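Local coordinates for phosphoribosylformylglycinamidine synthase 2 (Thermus thermophilus, PDB 3VIU), which belongs to the AIR synthase-related family, carries two copies of its paired N- and C-terminal domains, and holds bound ADP and magnesium, at residues T204-I209 against P296-L301; V639-E644 against K693-L698; R646-E651 against V697-G702. All coordinates share one frame; numbering follows the deposited sequence.

From the N terminus, interaction 1 comes first: the loop after strand 196-201 is laid against helix 296-301, closing a loop of 86 residues within the first AIR synthase-related C-terminal domain. The other two contacts lie in the second such domain, on the opposite side of the chain's centre, with the centres of interactions 1 and 2 about 62 Å apart. Interaction 2 pairs strand 641-644 with strand 694-699. Interaction 3 opens inside that span and closes on the same strand, running on into the turn after it, so the two spans overlap. They share Val697 and Leu698, and together bind strand 641-644 and the approach to helix 650-653 to strand 694-699 and the turn that follows it.

Interaction 1 of 3, residues T204-I209 against P296-L301; sequences TGRDGI and PEELLL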
ATOM      1  N   THR A 204     -16.479  23.660   4.304  1.00 22.33           N
ATOM      2  CA  THR A 204     -15.224  23.834   5.029  1.00 20.95           C
ATOM      3  C   THR A 204     -15.397  24.306   6.465  1.00 21.20           C
ATOM      4  O   THR A 204     -16.000  25.354   6.717  1.00 18.93           O
ATOM      5  CB  THR A 204     -14.303  24.835   4.301  1.00 19.44           C
ATOM      6  OG1 THR A 204     -13.985  24.325   3.006  1.00 20.76           O
ATOM      7  CG2 THR A 204     -13.026  25.060   5.079  1.00 16.03           C
ATOM      8  N   GLY A 205     -14.851  23.525   7.396  1.00 20.47           N
ATOM      9  CA  GLY A 205     -14.919  23.867   8.805  1.00 22.15           C
ATOM     10  C   GLY A 205     -13.530  23.986   9.415  1.00 24.33           C
ATOM     11  O   GLY A 205     -12.524  23.961   8.705  1.00 24.00           O
ATOM     12  N   ARG A 206     -13.462  24.127  10.734  1.00 25.68           N
ATOM     13  CA  ARG A 206     -12.176  24.237  11.410  1.00 27.10           C
ATOM     14  C   ARG A 206     -11.699  22.843  11.779  1.00 27.38           C
ATOM     15  O   ARG A 206     -11.681  22.465  12.946  1.00 28.84           O
ATOM     16  CB  ARG A 206     -12.302  25.126  12.652  1.00 26.58           C
ATOM     17  CG  ARG A 206     -12.165  26.606  12.330  1.00 28.34           C
ATOM     18  CD  ARG A 206     -12.453  27.511  13.516  1.00 28.68           C
ATOM     19  NE  ARG A 206     -13.886  27.652  13.746  1.00 33.20           N
ATOM     20  CZ  ARG A 206     -14.542  28.811  13.746  1.00 32.20           C
ATOM     21  NH1 ARG A 206     -15.848  28.823  13.963  1.00 33.33           N
ATOM     22  NH2 ARG A 206     -13.901  29.953  13.533  1.00 32.42           N
ATOM     23  N   ASP A 207     -11.317  22.085  10.754  1.00 28.63           N
ATOM     24  CA  ASP A 207     -10.851  20.709  10.907  1.00 27.98           C
ATOM     25  C   ASP A 207      -9.357  20.561  10.625  1.00 27.98           C
ATOM     26  O   ASP A 207      -8.845  21.093   9.638  1.00 25.48           O
ATOM     27  CB  ASP A 207     -11.626  19.788   9.959  1.00 28.51           C
ATOM     28  CG  ASP A 207     -13.128  19.831  10.188  1.00 28.60           C
ATOM     29  OD1 ASP A 207     -13.865  19.294   9.339  1.00 32.69           O
ATOM     30  OD2 ASP A 207     -13.579  20.388  11.209  1.00 30.35           O
ATOM     31  N   GLY A 208      -8.677  19.827  11.502  1.00 27.94           N
ATOM     32  CA  GLY A 208      -7.251  19.581  11.367  1.00 31.09           C
ATOM     33  C   GLY A 208      -6.404  20.710  10.805  1.00 32.70           C
ATOM     34  O   GLY A 208      -5.677  20.516   9.826  1.00 31.85           O
ATOM     35  N   ILE A 209      -6.488  21.886  11.421  1.00 33.89           N
ATOM     36  CA  ILE A 209      -5.712  23.033  10.964  1.00 36.70           C
ATOM     37  C   ILE A 209      -4.370  23.095  11.698  1.00 38.32           C
ATOM     38  O   ILE A 209      -4.321  23.285  12.919  1.00 40.76           O
ATOM     39  CB  ILE A 209      -6.470  24.362  11.202  1.00 36.38           C
ATOM     40  CG1 ILE A 209      -7.809  24.342  10.459  1.00 37.90           C
ATOM     41  CG2 ILE A 209      -5.622  25.533  10.732  1.00 35.41           C
ATOM     42  CD1 ILE A 209      -8.683  25.558  10.719  1.00 36.39           C
ATOM     43  N   PRO A 296      -9.297  33.943   7.305  1.00 27.82           N
ATOM     44  CA  PRO A 296      -8.706  33.500   6.041  1.00 27.62           C
ATOM     45  C   PRO A 296      -7.842  32.238   6.148  1.00 27.13           C
ATOM     46  O   PRO A 296      -8.081  31.273   5.426  1.00 27.97           O
ATOM     47  CB  PRO A 296      -7.928  34.730   5.587  1.00 26.98           C
ATOM     48  CG  PRO A 296      -8.834  35.840   6.027  1.00 26.04           C
ATOM     49  CD  PRO A 296      -9.224  35.410   7.431  1.00 26.62           C
ATOM     50  N   GLU A 297      -6.862  32.225   7.047  1.00 26.70           N
ATOM     51  CA  GLU A 297      -6.003  31.048   7.179  1.00 27.96           C
ATOM     52  C   GLU A 297      -6.779  29.776   7.535  1.00 27.80           C
ATOM     53  O   GLU A 297      -6.438  28.693   7.068  1.00 28.14           O
ATOM     54  CB  GLU A 297      -4.871  31.286   8.198  1.00 28.95           C
ATOM     55  CG  GLU A 297      -5.290  31.501   9.647  1.00 29.12           C
ATOM     56  CD  GLU A 297      -5.739  32.924   9.934  1.00 31.84           C
ATOM     57  OE1 GLU A 297      -6.009  33.232  11.116  1.00 34.09           O
ATOM     58  OE2 GLU A 297      -5.826  33.736   8.987  1.00 30.89           O
ATOM     59  N   GLU A 298      -7.825  29.909   8.345  1.00 28.46           N
ATOM     60  CA  GLU A 298      -8.650  28.762   8.727  1.00 28.19           C
ATOM     61  C   GLU A 298      -9.321  28.133   7.512  1.00 27.42           C
ATOM     62  O   GLU A 298      -9.372  26.910   7.381  1.00 26.83           O
ATOM     63  CB  GLU A 298      -9.727  29.184   9.724  1.00 28.96           C
ATOM     64  CG  GLU A 298      -9.208  29.390  11.131  1.00 32.14           C
ATOM     65  CD  GLU A 298     -10.257  29.960  12.062  1.00 34.73           C
ATOM     66  OE1 GLU A 298     -10.028  29.922  13.288  1.00 35.03           O
ATOM     67  OE2 GLU A 298     -11.302  30.452  11.572  1.00 36.33           O
ATOM     68  N   LEU A 299      -9.845  28.970   6.626  1.00 26.10           N
ATOM     69  CA  LEU A 299     -10.501  28.464   5.433  1.00 25.47           C
ATOM     70  C   LEU A 299      -9.460  27.843   4.518  1.00 25.08           C
ATOM     71  O   LEU A 299      -9.649  26.740   3.999  1.00 24.42           O
ATOM     72  CB  LEU A 299     -11.240  29.596   4.712  1.00 26.03           C
ATOM     73  CG  LEU A 299     -12.433  30.192   5.482  1.00 26.76           C
ATOM     74  CD1 LEU A 299     -12.905  31.473   4.816  1.00 24.25           C
ATOM     75  CD2 LEU A 299     -13.560  29.167   5.553  1.00 25.59           C
ATOM     76  N   LEU A 300      -8.347  28.547   4.349  1.00 24.48           N
ATOM     77  CA  LEU A 300      -7.263  28.091   3.481  1.00 24.53           C
ATOM     78  C   LEU A 300      -6.582  26.793   3.904  1.00 25.50           C
ATOM     79  O   LEU A 300      -6.206  25.981   3.058  1.00 25.91           O
ATOM     80  CB  LEU A 300      -6.200  29.185   3.358  1.00 22.86           C
ATOM     81  CG  LEU A 300      -6.530  30.409   2.501  1.00 18.39           C
ATOM     82  CD1 LEU A 300      -5.532  31.508   2.787  1.00 16.59           C
ATOM     83  CD2 LEU A 300      -6.494  30.030   1.037  1.00 15.42           C
ATOM     84  N   LEU A 301      -6.429  26.585   5.206  1.00 24.48           N
ATOM     85  CA  LEU A 301      -5.741  25.394   5.677  1.00 23.55           C
ATOM     86  C   LEU A 301      -6.600  24.284   6.259  1.00 21.64           C
ATOM     87  O   LEU A 301      -6.082  23.260   6.698  1.00 21.67           O
ATOM     88  CB  LEU A 301      -4.657  25.811   6.674  1.00 24.68           C
ATOM     89  CG  LEU A 301      -3.702  26.842   6.059  1.00 23.99           C
ATOM     90  CD1 LEU A 301      -2.542  27.128   6.989  1.00 23.06           C
ATOM     91  CD2 LEU A 301      -3.199  26.307   4.735  1.00 24.88           C
TER
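An inverse gamma turn centred on Arg206 presents this arginine to Glu298 on the short helix 296-301. The turn is closed by a weak bond from Asp207 N to Gly205 O (3.0 Å). Arg206 NH2 forms a salt bridge with Glu298 OE2 at 3.3 Å, and the hydrogen bond within it is bent, with an N-H...O angle of 140°. NH2 comes from the syn side of OE2 but out of the carboxylate plane, and the guanidinium and carboxylate planes stand almost at right angles (84°). CG and CD of Arg206 pass the carboxylate, with CD 3.4 Å from Glu298 OE1, and the bend at chi3 (-78°) beyond them swings the guanidinium round so that NH2 comes to OE2. Both ends have further partners: Arg206 NE pairs with Glu291, its NH1 bonds the carbonyl of Glu292, and Glu298 OE2 also accepts from the backbone N of Thr295. This network should fix the rotation of both groups.

The loop follows strand 196-201 of the mixed sheet in the first AIR synthase-related C-terminal domain, and the chain is not modelled immediately beyond Ile209. Ile209 reaches the helix with its extended CG1 branch, placing CD1 3.7 Å from Glu298 O and 3.9 Å from Glu298 CG. Its other branch, CG2, touches Leu301 CB at 4.2 Å. At the start of the loop, the methyl CG2 of Thr204 sits 4.2 Å from Leu299 CD2, while the hydroxyl, on a different branch, is hydrogen-bonded to Arg307 and Tyr199. Leu300 points away from the loop and packs on Val29 of helix 28-37, and Leu301 touches Leu33 of the same helix.

Interaction 2 of 3, residues V639-E644 against K693-L698; sequences VGATVE and KSLTVL
Ser694 O accepts a hydrogen bond from Ala641 N at 3.0 Å, the most bent of the four across this parallel strand pair (142°). The same oxygen is approached by Gly640 CA at 3.3 Å in a CA-H...O contact. Leu695 stands beside Ala641 on one face of the sheet, with CD1 4.3 Å from Ala641 CB; Phe557 touches that alanine and Trp706 the leucine. Thr696 bonds through both backbone polar atoms: its N donates to Ala641 O and its O accepts from Val643 N, each at 2.9 Å. Its side chain lies alongside Thr642, pointing the same way on the other face, and its hydroxyl is hydrogen-bonded to Glu705.

The two strands belong to the seven-stranded mixed sheet of the second AIR synthase-related C-terminal domain, in which strand 641-644 is inserted between the sequence neighbours 684-690 and 694-699, antiparallel to the former. Val697 returns to the face of Leu695. Its CG2 meets Val643 CG2 at 4.1 Å; the Val643 methyl occupies the crowded position between its own backbone N and carbonyl carbon. Leu698 N then donates a nearly straight bond to Val643 O (2.8 Å, 174°). On the face of Thr696, Leu698 CB lies beside Glu644 CB, while Leu698 O is 3.5 Å from Glu644 CG.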
ATOM      1  N   VAL A 639      -8.434 -30.307   2.494  1.00 15.31           N
ATOM      2  CA  VAL A 639      -7.773 -31.397   1.792  1.00 14.21           C
ATOM      3  C   VAL A 639      -6.316 -31.426   2.272  1.00 15.46           C
ATOM      4  O   VAL A 639      -5.603 -30.422   2.156  1.00 16.66           O
ATOM      5  CB  VAL A 639      -7.830 -31.156   0.266  1.00 16.02           C
ATOM      6  CG1 VAL A 639      -6.917 -32.132  -0.464  1.00 13.84           C
ATOM      7  CG2 VAL A 639      -9.269 -31.295  -0.219  1.00 11.38           C
ATOM      8  N   GLY A 640      -5.883 -32.567   2.813  1.00 13.59           N
ATOM      9  CA  GLY A 640      -4.528 -32.688   3.332  1.00 11.68           C
ATOM     10  C   GLY A 640      -3.458 -33.008   2.309  1.00 13.36           C
ATOM     11  O   GLY A 640      -3.706 -32.937   1.103  1.00 14.31           O
ATOM     12  N   ALA A 641      -2.261 -33.357   2.781  1.00 12.59           N
ATOM     13  CA  ALA A 641      -1.158 -33.705   1.882  1.00 11.53           C
ATOM     14  C   ALA A 641      -0.198 -34.688   2.531  1.00 11.27           C
ATOM     15  O   ALA A 641      -0.115 -34.773   3.757  1.00 11.44           O
ATOM     16  CB  ALA A 641      -0.405 -32.454   1.452  1.00  7.93           C
ATOM     17  N   THR A 642       0.516 -35.430   1.691  1.00  9.90           N
ATOM     18  CA  THR A 642       1.497 -36.419   2.133  1.00 10.29           C
ATOM     19  C   THR A 642       2.761 -36.188   1.316  1.00  9.59           C
ATOM     20  O   THR A 642       2.741 -36.273   0.095  1.00 11.11           O
ATOM     21  CB  THR A 642       0.998 -37.867   1.906  1.00  9.66           C
ATOM     22  OG1 THR A 642      -0.222 -38.076   2.633  1.00 11.03           O
ATOM     23  CG2 THR A 642       2.037 -38.865   2.387  1.00  4.69           C
ATOM     24  N   VAL A 643       3.862 -35.900   1.991  1.00 10.53           N
ATOM     25  CA  VAL A 643       5.102 -35.611   1.293  1.00 13.38           C
ATOM     26  C   VAL A 643       6.345 -36.094   2.020  1.00 14.46           C
ATOM     27  O   VAL A 643       6.281 -36.605   3.130  1.00 12.26           O
ATOM     28  CB  VAL A 643       5.256 -34.088   1.094  1.00 15.11           C
ATOM     29  CG1 VAL A 643       4.042 -33.519   0.363  1.00 18.36           C
ATOM     30  CG2 VAL A 643       5.412 -33.409   2.445  1.00 14.15           C
ATOM     31  N   GLU A 644       7.486 -35.918   1.367  1.00 18.45           N
ATOM     32  CA  GLU A 644       8.762 -36.278   1.951  1.00 21.22           C
ATOM     33  C   GLU A 644       9.729 -35.100   1.873  1.00 22.75           C
ATOM     34  O   GLU A 644       9.921 -34.515   0.815  1.00 22.83           O
ATOM     35  CB  GLU A 644       9.407 -37.449   1.219  1.00 22.39           C
ATOM     36  CG  GLU A 644      10.857 -37.657   1.667  1.00 26.85           C
ATOM     37  CD  GLU A 644      11.698 -38.393   0.656  1.00 29.82           C
ATOM     38  OE1 GLU A 644      11.738 -37.951  -0.512  1.00 31.36           O
ATOM     39  OE2 GLU A 644      12.326 -39.408   1.033  1.00 32.45           O
ATOM     40  N   LYS A 693      -7.113 -36.261   5.549  1.00 16.42           N
ATOM     41  CA  LYS A 693      -7.400 -35.283   6.582  1.00 16.35           C
ATOM     42  C   LYS A 693      -6.213 -35.110   7.512  1.00 16.06           C
ATOM     43  O   LYS A 693      -6.369 -34.947   8.723  1.00 14.08           O
ATOM     44  CB  LYS A 693      -8.644 -35.685   7.379  1.00 18.76           C
ATOM     45  CG  LYS A 693      -9.955 -35.469   6.628  1.00 22.79           C
ATOM     46  CD  LYS A 693     -10.513 -36.774   6.076  1.00 25.48           C
ATOM     47  CE  LYS A 693     -11.860 -36.551   5.379  1.00 30.55           C
ATOM     48  NZ  LYS A 693     -12.562 -37.832   5.044  1.00 29.77           N
ATOM     49  N   SER A 694      -5.020 -35.156   6.930  1.00 15.25           N
ATOM     50  CA  SER A 694      -3.794 -34.965   7.689  1.00 16.25           C
ATOM     51  C   SER A 694      -2.704 -34.361   6.829  1.00 14.81           C
ATOM     52  O   SER A 694      -2.768 -34.394   5.602  1.00 14.51           O
ATOM     53  CB  SER A 694      -3.270 -36.294   8.241  1.00 17.80           C
ATOM     54  OG  SER A 694      -4.055 -36.752   9.328  1.00 27.36           O
ATOM     55  N   LEU A 695      -1.720 -33.774   7.492  1.00 13.25           N
ATOM     56  CA  LEU A 695      -0.548 -33.257   6.813  1.00 11.51           C
ATOM     57  C   LEU A 695       0.473 -34.279   7.306  1.00 10.98           C
ATOM     58  O   LEU A 695       0.669 -34.426   8.516  1.00 10.54           O
ATOM     59  CB  LEU A 695      -0.173 -31.861   7.302  1.00  9.44           C
ATOM     60  CG  LEU A 695       1.203 -31.414   6.803  1.00  9.15           C
ATOM     61  CD1 LEU A 695       1.200 -31.405   5.282  1.00 10.41           C
ATOM     62  CD2 LEU A 695       1.552 -30.032   7.345  1.00  8.93           C
ATOM     63  N   THR A 696       1.083 -35.010   6.381  1.00 11.02           N
ATOM     64  CA  THR A 696       2.057 -36.038   6.728  1.00 11.01           C
ATOM     65  C   THR A 696       3.393 -35.762   6.040  1.00 11.72           C
ATOM     66  O   THR A 696       3.454 -35.602   4.818  1.00 11.24           O
ATOM     67  CB  THR A 696       1.530 -37.427   6.318  1.00 12.81           C
ATOM     68  OG1 THR A 696       0.283 -37.668   6.977  1.00 13.84           O
ATOM     69  CG2 THR A 696       2.518 -38.527   6.701  1.00 11.55           C
ATOM     70  N   VAL A 697       4.464 -35.714   6.828  1.00 10.37           N
ATOM     71  CA  VAL A 697       5.780 -35.410   6.285  1.00 11.69           C
ATOM     72  C   VAL A 697       6.844 -36.442   6.630  1.00 13.61           C
ATOM     73  O   VAL A 697       7.202 -36.614   7.797  1.00 13.59           O
ATOM     74  CB  VAL A 697       6.287 -34.029   6.786  1.00 12.95           C
ATOM     75  CG1 VAL A 697       7.619 -33.698   6.119  1.00 10.65           C
ATOM     76  CG2 VAL A 697       5.239 -32.937   6.504  1.00  8.47           C
ATOM     77  N   LEU A 698       7.354 -37.125   5.612  1.00 14.55           N
ATOM     78  CA  LEU A 698       8.395 -38.112   5.834  1.00 16.07           C
ATOM     79  C   LEU A 698       9.737 -37.394   5.813  1.00 17.41           C
ATOM     80  O   LEU A 698      10.017 -36.604   4.911  1.00 17.65           O
ATOM     81  CB  LEU A 698       8.361 -39.201   4.752  1.00 14.31           C
ATOM     82  CG  LEU A 698       9.478 -40.255   4.817  1.00 12.76           C
ATOM     83  CD1 LEU A 698       9.415 -41.018   6.123  1.00 10.16           C
ATOM     84  CD2 LEU A 698       9.347 -41.209   3.655  1.00 12.39           C
TER

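Interaction 3 of 3, residues R646-E651 against V697-G702; sequences REEGLE and VLTPGG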
ATOM      1  N   ARG A 646      13.583 -34.270   2.373  1.00 31.78           N
ATOM      2  CA  ARG A 646      14.878 -34.930   2.514  1.00 34.51           C
ATOM      3  C   ARG A 646      15.832 -34.404   3.563  1.00 35.77           C
ATOM      4  O   ARG A 646      16.755 -35.106   3.976  1.00 35.06           O
ATOM      5  CB  ARG A 646      15.581 -34.965   1.166  1.00 35.71           C
ATOM      6  CG  ARG A 646      14.901 -35.911   0.225  1.00 40.29           C
ATOM      7  CD  ARG A 646      15.631 -36.035  -1.076  1.00 45.14           C
ATOM      8  NE  ARG A 646      14.920 -36.951  -1.957  1.00 48.76           N
ATOM      9  CZ  ARG A 646      15.160 -37.074  -3.254  1.00 50.87           C
ATOM     10  NH1 ARG A 646      16.104 -36.335  -3.832  1.00 51.36           N
ATOM     11  NH2 ARG A 646      14.443 -37.923  -3.972  1.00 51.14           N
ATOM     12  N   GLU A 647      15.625 -33.173   3.999  1.00 37.35           N
ATOM     13  CA  GLU A 647      16.500 -32.622   5.011  1.00 38.75           C
ATOM     14  C   GLU A 647      15.714 -32.384   6.275  1.00 39.05           C
ATOM     15  O   GLU A 647      14.617 -31.833   6.236  1.00 39.59           O
ATOM     16  CB  GLU A 647      17.092 -31.307   4.534  1.00 41.56           C
ATOM     17  CG  GLU A 647      17.868 -31.420   3.252  1.00 46.10           C
ATOM     18  CD  GLU A 647      18.185 -30.065   2.673  1.00 49.50           C
ATOM     19  OE1 GLU A 647      17.243 -29.387   2.208  1.00 50.05           O
ATOM     20  OE2 GLU A 647      19.372 -29.676   2.693  1.00 51.34           O
ATOM     21  N   GLU A 648      16.255 -32.828   7.397  1.00 40.21           N
ATOM     22  CA  GLU A 648      15.589 -32.592   8.663  1.00 39.41           C
ATOM     23  C   GLU A 648      16.302 -31.375   9.232  1.00 36.17           C
ATOM     24  O   GLU A 648      17.302 -30.917   8.674  1.00 34.18           O
ATOM     25  CB  GLU A 648      15.729 -33.801   9.590  1.00 42.90           C
ATOM     26  CG  GLU A 648      14.394 -34.394  10.013  1.00 47.37           C
ATOM     27  CD  GLU A 648      13.726 -33.626  11.145  1.00 51.53           C
ATOM     28  OE1 GLU A 648      13.680 -32.378  11.076  1.00 52.63           O
ATOM     29  OE2 GLU A 648      13.238 -34.274  12.104  1.00 53.71           O
ATOM     30  N   GLY A 649      15.794 -30.853  10.337  1.00 33.70           N
ATOM     31  CA  GLY A 649      16.402 -29.680  10.923  1.00 29.82           C
ATOM     32  C   GLY A 649      15.483 -28.506  10.681  1.00 28.28           C
ATOM     33  O   GLY A 649      14.754 -28.460   9.690  1.00 26.69           O
ATOM     34  N   LEU A 650      15.520 -27.548  11.592  1.00 27.63           N
ATOM     35  CA  LEU A 650      14.674 -26.372  11.495  1.00 26.74           C
ATOM     36  C   LEU A 650      14.836 -25.640  10.170  1.00 25.58           C
ATOM     37  O   LEU A 650      13.857 -25.199   9.583  1.00 26.39           O
ATOM     38  CB  LEU A 650      14.971 -25.425  12.661  1.00 24.98           C
ATOM     39  CG  LEU A 650      14.836 -26.051  14.050  1.00 24.38           C
ATOM     40  CD1 LEU A 650      15.157 -25.015  15.107  1.00 26.34           C
ATOM     41  CD2 LEU A 650      13.433 -26.582  14.242  1.00 24.64           C
ATOM     42  N   GLU A 651      16.067 -25.513   9.696  1.00 24.43           N
ATOM     43  CA  GLU A 651      16.301 -24.811   8.444  1.00 25.34           C
ATOM     44  C   GLU A 651      15.448 -25.336   7.291  1.00 22.38           C
ATOM     45  O   GLU A 651      14.945 -24.567   6.487  1.00 22.59           O
ATOM     46  CB  GLU A 651      17.778 -24.888   8.059  1.00 28.42           C
ATOM     47  CG  GLU A 651      18.713 -24.178   9.016  1.00 35.30           C
ATOM     48  CD  GLU A 651      20.165 -24.310   8.596  1.00 40.51           C
ATOM     49  OE1 GLU A 651      20.611 -25.461   8.398  1.00 44.24           O
ATOM     50  OE2 GLU A 651      20.863 -23.276   8.467  1.00 42.50           O
ATOM     51  N   VAL A 697       4.464 -35.714   6.828  1.00 10.37           N
ATOM     52  CA  VAL A 697       5.780 -35.410   6.285  1.00 11.69           C
ATOM     53  C   VAL A 697       6.844 -36.442   6.630  1.00 13.61           C
ATOM     54  O   VAL A 697       7.202 -36.614   7.797  1.00 13.59           O
ATOM     55  CB  VAL A 697       6.287 -34.029   6.786  1.00 12.95           C
ATOM     56  CG1 VAL A 697       7.619 -33.698   6.119  1.00 10.65           C
ATOM     57  CG2 VAL A 697       5.239 -32.937   6.504  1.00  8.47           C
ATOM     58  N   LEU A 698       7.354 -37.125   5.612  1.00 14.55           N
ATOM     59  CA  LEU A 698       8.395 -38.112   5.834  1.00 16.07           C
ATOM     60  C   LEU A 698       9.737 -37.394   5.813  1.00 17.41           C
ATOM     61  O   LEU A 698      10.017 -36.604   4.911  1.00 17.65           O
ATOM     62  CB  LEU A 698       8.361 -39.201   4.752  1.00 14.31           C
ATOM     63  CG  LEU A 698       9.478 -40.255   4.817  1.00 12.76           C
ATOM     64  CD1 LEU A 698       9.415 -41.018   6.123  1.00 10.16           C
ATOM     65  CD2 LEU A 698       9.347 -41.209   3.655  1.00 12.39           C
ATOM     66  N   THR A 699      10.545 -37.646   6.838  1.00 19.59           N
ATOM     67  CA  THR A 699      11.880 -37.062   6.948  1.00 20.75           C
ATOM     68  C   THR A 699      12.821 -38.250   7.118  1.00 21.66           C
ATOM     69  O   THR A 699      12.381 -39.359   7.418  1.00 21.19           O
ATOM     70  CB  THR A 699      12.040 -36.170   8.203  1.00 19.78           C
ATOM     71  OG1 THR A 699      11.898 -36.979   9.377  1.00 22.70           O
ATOM     72  CG2 THR A 699      11.006 -35.064   8.229  1.00 17.77           C
ATOM     73  N   PRO A 700      14.130 -38.032   6.938  1.00 23.09           N
ATOM     74  CA  PRO A 700      15.077 -39.141   7.095  1.00 23.35           C
ATOM     75  C   PRO A 700      15.014 -39.740   8.506  1.00 24.47           C
ATOM     76  O   PRO A 700      15.504 -40.846   8.741  1.00 24.37           O
ATOM     77  CB  PRO A 700      16.428 -38.487   6.813  1.00 23.03           C
ATOM     78  CG  PRO A 700      16.086 -37.348   5.900  1.00 22.47           C
ATOM     79  CD  PRO A 700      14.822 -36.802   6.510  1.00 23.46           C
ATOM     80  N   GLY A 701      14.405 -39.008   9.438  1.00 23.60           N
ATOM     81  CA  GLY A 701      14.316 -39.488  10.805  1.00 23.01           C
ATOM     82  C   GLY A 701      12.953 -39.976  11.259  1.00 23.21           C
ATOM     83  O   GLY A 701      12.720 -40.149  12.453  1.00 24.29           O
ATOM     84  N   GLY A 702      12.047 -40.195  10.316  1.00 23.76           N
ATOM     85  CA  GLY A 702      10.724 -40.666  10.678  1.00 21.53           C
ATOM     86  C   GLY A 702       9.636 -39.780  10.109  1.00 21.66           C
ATOM     87  O   GLY A 702       9.915 -38.786   9.440  1.00 22.62           O
TER
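Glu648 lies against Thr699, the first residue of a type I beta turn that runs to Gly702 and joins strands 694-699 and 702-707 into a hairpin at the edge of the sheet. From the backbone of Glu648, CB is directed toward the turn, and CG makes the contact, 3.5 Å from Thr699 CB and 3.9 Å from its CG2. Chi1 is unstaggered (-121°), and the chain bends at chi2 (-80°), which turns the carboxylate to the N-H of the next residue, Gly649. There OE1 accepts from Gly649 N at 2.7 Å, met from above the carboxylate plane; Gly649 is the N-cap residue of helix 650-653. OE2 stays 4.1 Å from Thr699 OG1, with no hydrogen bond between them.

Alongside, Pro700 lies against the backbone of Arg646, with the CG and CD edge of its ring facing Arg646 O. An ST turn overlaps the start of the beta turn: Thr699 OG1 accepts from Gly701 N at 3.2 Å. That hydroxyl donates in turn to Gly702 O at 2.7 Å, an oxygen that also takes the backbone N of Thr699.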